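Side-chain contact in uncharacterized protein (Singapore grouper iridovirus, PDB 3RJ2), which binds histone H3, though its precise role in the biology of the virus is less certain: residues L86-P89 with K90-Y94. Residues are numbered along the deposited sequence; the frame is centred on the assembly and turned at random.
Sequences LAVP and KDAAY
Val88 lays its CG1 methyl against the methyl of Ala92, CG1 to CB 3.7 Å, across a tight reversal of the chain. With chi1 at -180° that branch stands trans to its own amide nitrogen, which carries it to the alanine. The pyrrolidine ring of Pro89 reaches the same methyl from its CD corner, CD to Ala92 CB 4.0 Å, so the small side chain of Ala92 is bordered by two apolar neighbours. Pro89 to Ala92 form a type I beta turn, closed by a hydrogen bond from Ala92 N to Pro89 O over 3.1 Å; it is fairly straight at the hydrogen (161°), but the donor sits well above the carbonyl plane rather than on a lone pair. Proline can stand first because that position supplies a carbonyl, not an N-H, to the closing bond, and its ring confines phi near the value found. Lys90 and Asp91 occupy the two central corners. The lysine chain is extended beyond CG and leads away from the turn, fitting a long polar residue at the surface. Asp91 also starts outward, yet chi1 of 46° tucks CG over the main chain, flanked by N and C, and swings the carboxylate back, bringing OD1 to 3.6 Å from Pro89 CB. This is a van der Waals approach without a hydrogen bond. Phe38 adds to the cover over Val88 and the buried Ala92. The turn thus links strand 81-87, an outermost strand of the four-stranded sheet, to strand 94-98 within the six-stranded one, where Ala93 and Tyr94 face Phe62 as a classic beta bulge. One backbone bond closes the turn and the proline ring stiffens its entry, while the apolar groups of Val88, Pro89 and Ala92 lie against Phe61 of strand 56-62, with charged Lys90 and Asp91 at the surface.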
loop_
_atom_site.group_PDB
_atom_site.type_symbol
_atom_site.label_atom_id
_atom_site.label_comp_id
_atom_site.label_asym_id
_atom_site.label_seq_id
_atom_site.Cartn_x
_atom_site.Cartn_y
_atom_site.Cartn_z
ATOM N N LEU A 86 4.201 -11.417 -1.000
ATOM C CA LEU A 86 2.798 -11.536 -1.362
ATOM C C LEU A 86 2.682 -11.874 -2.838
ATOM O O LEU A 86 3.357 -11.251 -3.671
ATOM C CB LEU A 86 2.116 -10.181 -1.204
ATOM C CG LEU A 86 1.136 -9.860 -0.100
ATOM C CD1 LEU A 86 0.384 -8.647 -0.612
ATOM C CD2 LEU A 86 0.166 -11.044 0.153
ATOM N N ALA A 87 1.791 -12.799 -3.165
ATOM C CA ALA A 87 1.501 -13.086 -4.556
ATOM C C ALA A 87 0.680 -11.941 -5.149
ATOM O O ALA A 87 -0.197 -11.416 -4.498
ATOM C CB ALA A 87 0.764 -14.418 -4.686
ATOM N N VAL A 88 1.012 -11.540 -6.371
ATOM C CA VAL A 88 0.251 -10.537 -7.107
ATOM C C VAL A 88 -0.731 -11.283 -8.035
ATOM O O VAL A 88 -0.316 -12.151 -8.808
ATOM C CB VAL A 88 1.202 -9.599 -7.915
ATOM C CG1 VAL A 88 0.419 -8.554 -8.674
ATOM C CG2 VAL A 88 2.239 -8.918 -6.986
ATOM N N PRO A 89 -2.044 -10.980 -7.939
ATOM C CA PRO A 89 -3.049 -11.635 -8.786
ATOM C C PRO A 89 -2.755 -11.469 -10.284
ATOM O O PRO A 89 -2.225 -10.433 -10.695
ATOM C CB PRO A 89 -4.347 -10.892 -8.433
ATOM C CG PRO A 89 -4.126 -10.319 -7.084
ATOM C CD PRO A 89 -2.654 -10.043 -6.973
ATOM N N LYS A 90 -3.102 -12.487 -11.076
ATOM C CA LYS A 90 -3.015 -12.461 -12.543
ATOM C C LYS A 90 -3.544 -11.172 -13.182
ATOM O O LYS A 90 -2.920 -10.610 -14.096
ATOM C CB LYS A 90 -3.787 -13.673 -13.135
ATOM C CG LYS A 90 -2.894 -14.806 -13.662
ATOM C CD LYS A 90 -3.698 -16.028 -14.208
ATOM C CE LYS A 90 -2.730 -17.132 -14.688
ATOM N NZ LYS A 90 -3.289 -18.543 -14.696
ATOM N N ASP A 91 -4.704 -10.725 -12.712
ATOM C CA ASP A 91 -5.411 -9.554 -13.270
ATOM C C ASP A 91 -5.142 -8.233 -12.542
ATOM O O ASP A 91 -5.869 -7.248 -12.737
ATOM C CB ASP A 91 -6.924 -9.809 -13.312
ATOM C CG ASP A 91 -7.450 -10.408 -12.029
ATOM O OD1 ASP A 91 -6.651 -10.943 -11.233
ATOM O OD2 ASP A 91 -8.678 -10.367 -11.815
ATOM N N ALA A 92 -4.111 -8.205 -11.704
ATOM C CA ALA A 92 -3.749 -6.986 -11.004
ATOM C C ALA A 92 -3.104 -6.002 -11.968
ATOM O O ALA A 92 -2.161 -6.346 -12.676
ATOM C CB ALA A 92 -2.832 -7.279 -9.828
ATOM N N ALA A 93 -3.647 -4.783 -11.989
ATOM C CA ALA A 93 -3.089 -3.667 -12.754
ATOM C C ALA A 93 -2.664 -2.502 -11.844
ATOM O O ALA A 93 -1.989 -1.568 -12.298
ATOM C CB ALA A 93 -4.094 -3.189 -13.788
ATOM N N TYR A 94 -3.059 -2.572 -10.569
ATOM C CA TYR A 94 -2.784 -1.531 -9.563
ATOM C C TYR A 94 -2.590 -2.139 -8.202
ATOM O O TYR A 94 -3.249 -3.127 -7.855
ATOM C CB TYR A 94 -3.979 -0.573 -9.374
ATOM C CG TYR A 94 -4.423 0.200 -10.573
ATOM C CD1 TYR A 94 -3.960 1.488 -10.799
ATOM C CD2 TYR A 94 -5.348 -0.339 -11.451
ATOM C CE1 TYR A 94 -4.398 2.222 -11.895
ATOM C CE2 TYR A 94 -5.787 0.370 -12.551
ATOM C CZ TYR A 94 -5.313 1.647 -12.770
ATOM O OH TYR A 94 -5.759 2.343 -13.870
#